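Local structure of NAD-dependent dehydrogenase (Rhizobium meliloti, 4Z0P) at residues K165-S170 with D188-R193. The protein probably reduces glyoxylate and hydroxypyruvate with NADPH as cofactor, as a member of the D-isomer specific 2-hydroxyacid dehydrogenase family. Residues are numbered along the deposited sequence; the frame is centred on the assembly and turned at random.
Sequences KVIGWS and DAFLGR. With NDP (NADPH dihydro-nicotinamide-adenine-dinucleotide phosphate), chain H.
Two cationic ends, K165 NZ and R193 NH2, lie 3.4 Å apart and converge on the carboxylate of E180 in the neighbouring strand 180-182, which forms salt bridges to both side chains and is likely to offset their like charge. Y182 OH also hydrogen-bonds R193 NH1. I167 CG2 lies over one face of the guanidinium, off its centre.

Further along, the F190 ring fits between the side chains of I167 and W169. W169 CB sits over the centre of one ring face in a CH-pi contact, 3.6 Å from the centroid and 5° off the normal. I167 CD1 approaches F190 CD2 obliquely at 3.7 Å. The CG of F190 stands anti to its own N (chi1 159°), which carries the ring off the helix toward the strand. Strand 165-169 belongs to the parallel sheet of the Rossmann-type NADPH-binding domain, and helix 188-193 runs roughly antiparallel to it, the two segment axes at 150°. The W169 indole reaches on to the cofactor, where CH2 comes within 3.4 Å of C2A of the NADPH adenine; NE1 is hydrogen-bonded to A184 O. Replacing F190 with an alanine would probably open a gap between I167 and W169, leaving W169 CB without its aromatic partner and the indole less firmly placed beside the adenine.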
loop_
_atom_site.group_PDB
_atom_site.type_symbol
_atom_site.label_atom_id
_atom_site.label_comp_id
_atom_site.label_asym_id
_atom_site.label_seq_id
_atom_site.Cartn_x
_atom_site.Cartn_y
_atom_site.Cartn_z
ATOM N N LYS A 165 -1.389 14.070 -0.212
ATOM C CA LYS A 165 -0.675 15.338 -0.332
ATOM C C LYS A 165 0.741 15.053 0.095
ATOM O O LYS A 165 0.951 14.453 1.151
ATOM C CB LYS A 165 -1.333 16.404 0.554
ATOM C CG LYS A 165 -0.627 17.749 0.531
ATOM C CD LYS A 165 -1.088 18.622 -0.627
ATOM C CE LYS A 165 -0.364 19.958 -0.623
ATOM N NZ LYS A 165 1.084 19.801 -0.915
ATOM N N VAL A 166 1.718 15.507 -0.673
ATOM C CA VAL A 166 3.111 15.178 -0.375
ATOM C C VAL A 166 3.953 16.420 -0.413
ATOM O O VAL A 166 3.854 17.214 -1.346
ATOM C CB VAL A 166 3.677 14.137 -1.375
ATOM C CG1 VAL A 166 5.088 13.760 -0.970
ATOM C CG2 VAL A 166 2.809 12.892 -1.433
ATOM N N ILE A 167 4.796 16.566 0.596
ATOM C CA ILE A 167 5.818 17.599 0.606
ATOM C C ILE A 167 7.157 16.961 0.977
ATOM O O ILE A 167 7.194 15.917 1.610
ATOM C CB ILE A 167 5.467 18.760 1.573
ATOM C CG1 ILE A 167 5.293 18.266 3.027
ATOM C CG2 ILE A 167 4.211 19.459 1.096
ATOM C CD1 ILE A 167 4.947 19.342 4.034
ATOM N N GLY A 168 8.239 17.653 0.635
ATOM C CA GLY A 168 9.590 17.126 0.849
ATOM C C GLY A 168 10.529 18.128 1.487
ATOM O O GLY A 168 10.350 19.336 1.342
ATOM N N TRP A 169 11.547 17.596 2.165
ATOM C CA TRP A 169 12.580 18.415 2.793
ATOM C C TRP A 169 13.941 17.793 2.567
ATOM O O TRP A 169 14.105 16.574 2.642
ATOM C CB TRP A 169 12.297 18.556 4.287
ATOM C CG TRP A 169 13.322 19.323 5.051
ATOM C CD1 TRP A 169 13.359 20.677 5.248
ATOM C CD2 TRP A 169 14.466 18.792 5.742
ATOM N NE1 TRP A 169 14.445 21.018 6.026
ATOM C CE2 TRP A 169 15.149 19.880 6.322
ATOM C CE3 TRP A 169 14.983 17.504 5.920
ATOM C CZ2 TRP A 169 16.308 19.714 7.112
ATOM C CZ3 TRP A 169 16.143 17.340 6.680
ATOM C CH2 TRP A 169 16.796 18.438 7.260
ATOM N N SER A 170 14.925 18.649 2.290
ATOM C CA SER A 170 16.327 18.209 2.231
ATOM C C SER A 170 17.186 19.435 2.405
ATOM O O SER A 170 16.662 20.539 2.592
ATOM C CB SER A 170 16.618 17.464 0.920
ATOM O OG SER A 170 16.316 18.277 -0.203
ATOM N N ASP A 188 11.040 23.721 10.001
ATOM C CA ASP A 188 9.903 23.926 10.908
ATOM C C ASP A 188 8.566 24.124 10.196
ATOM O O ASP A 188 7.529 23.587 10.640
ATOM C CB ASP A 188 10.211 25.033 11.924
ATOM C CG ASP A 188 11.164 24.558 13.038
ATOM O OD1 ASP A 188 11.666 23.403 13.012
ATOM O OD2 ASP A 188 11.410 25.348 13.956
ATOM N N ALA A 189 8.573 24.859 9.086
ATOM C CA ALA A 189 7.352 25.058 8.301
ATOM C C ALA A 189 6.882 23.723 7.712
ATOM O O ALA A 189 5.685 23.400 7.725
ATOM C CB ALA A 189 7.598 26.078 7.205
ATOM N N PHE A 190 7.840 22.957 7.196
ATOM C CA PHE A 190 7.594 21.611 6.684
ATOM C C PHE A 190 6.999 20.684 7.750
ATOM O O PHE A 190 5.982 20.045 7.502
ATOM C CB PHE A 190 8.887 21.056 6.053
ATOM C CG PHE A 190 8.945 19.556 5.938
ATOM C CD1 PHE A 190 9.437 18.797 6.981
ATOM C CD2 PHE A 190 8.587 18.906 4.762
ATOM C CE1 PHE A 190 9.499 17.410 6.878
ATOM C CE2 PHE A 190 8.678 17.520 4.653
ATOM C CZ PHE A 190 9.127 16.774 5.716
ATOM N N LEU A 191 7.600 20.639 8.933
ATOM C CA LEU A 191 7.100 19.768 10.014
ATOM C C LEU A 191 5.678 20.129 10.412
ATOM O O LEU A 191 4.842 19.243 10.588
ATOM C CB LEU A 191 8.013 19.849 11.239
ATOM C CG LEU A 191 9.420 19.289 11.056
ATOM C CD1 LEU A 191 10.300 19.695 12.228
ATOM C CD2 LEU A 191 9.411 17.768 10.904
ATOM N N GLY A 192 5.387 21.427 10.528
ATOM C CA GLY A 192 4.073 21.875 10.959
ATOM C C GLY A 192 2.937 21.518 10.016
ATOM O O GLY A 192 1.782 21.497 10.429
ATOM N N ARG A 193 3.265 21.219 8.759
ATOM C CA ARG A 193 2.294 20.751 7.766
ATOM C C ARG A 193 2.181 19.226 7.672
ATOM O O ARG A 193 1.263 18.732 7.022
ATOM C CB ARG A 193 2.696 21.233 6.380
ATOM C CG ARG A 193 2.583 22.722 6.186
ATOM C CD ARG A 193 2.971 23.072 4.760
ATOM N NE ARG A 193 2.047 22.498 3.786
ATOM C CZ ARG A 193 2.208 22.532 2.464
ATOM N NH1 ARG A 193 3.283 23.087 1.918
ATOM N NH2 ARG A 193 1.294 21.998 1.672
HETATM P PA NDP H . 20.503 10.020 -1.731
HETATM O O1A NDP H . 21.959 10.390 -1.498
HETATM O O2A NDP H . 20.031 9.937 -3.144
HETATM O O5B NDP H . 19.642 11.109 -0.968
HETATM C C5B NDP H . 19.945 11.596 0.322
HETATM C C4B NDP H . 19.058 12.780 0.594
HETATM O O4B NDP H . 19.259 13.148 1.956
HETATM C C3B NDP H . 19.386 14.015 -0.245
HETATM O O3B NDP H . 18.158 14.666 -0.552
HETATM C C2B NDP H . 20.218 14.857 0.698
HETATM O O2B NDP H . 20.161 16.251 0.464
HETATM C C1B NDP H . 19.533 14.538 2.001
HETATM N N9A NDP H . 20.411 14.886 3.130
HETATM C C8A NDP H . 21.577 14.336 3.523
HETATM N N7A NDP H . 22.098 14.903 4.588
HETATM C C5A NDP H . 21.204 15.886 4.905
HETATM C C6A NDP H . 21.175 16.867 5.916
HETATM N N6A NDP H . 22.140 16.972 6.860
HETATM N N1A NDP H . 20.117 17.725 5.956
HETATM C C2A NDP H . 19.162 17.616 5.021
HETATM N N3A NDP H . 19.090 16.739 4.015
HETATM C C4A NDP H . 20.147 15.886 4.020
HETATM O O3 NDP H . 20.305 8.648 -0.902
HETATM P PN NDP H . 19.152 7.567 -1.272
HETATM O O1N NDP H . 17.839 8.252 -1.450
HETATM O O2N NDP H . 19.634 6.640 -2.331
HETATM O O5D NDP H . 19.212 6.721 0.076
HETATM C C5D NDP H . 18.862 7.342 1.297
HETATM C C4D NDP H . 19.203 6.441 2.475
HETATM O O4D NDP H . 18.245 5.387 2.591
HETATM C C3D NDP H . 20.524 5.686 2.400
HETATM O O3D NDP H . 21.624 6.544 2.764
HETATM C C2D NDP H . 20.367 4.524 3.360
HETATM O O2D NDP H . 20.823 4.890 4.675
HETATM C C1D NDP H . 18.825 4.363 3.383
HETATM N N1N NDP H . 18.383 3.061 2.878
HETATM C C2N NDP H . 17.715 2.164 3.704
HETATM C C3N NDP H . 17.278 0.957 3.250
HETATM C C7N NDP H . 16.424 0.034 4.067
HETATM O O7N NDP H . 16.308 -1.146 3.681
HETATM N N7N NDP H . 15.842 0.470 5.163
HETATM C C4N NDP H . 17.576 0.558 1.852
HETATM C C5N NDP H . 18.310 1.567 1.049
HETATM C C6N NDP H . 18.657 2.741 1.541
HETATM P P2B NDP H . 20.927 16.917 -0.786
HETATM O O1X NDP H . 20.111 16.492 -1.979
HETATM O O2X NDP H . 20.801 18.397 -0.470
HETATM O O3X NDP H . 22.315 16.395 -0.775
#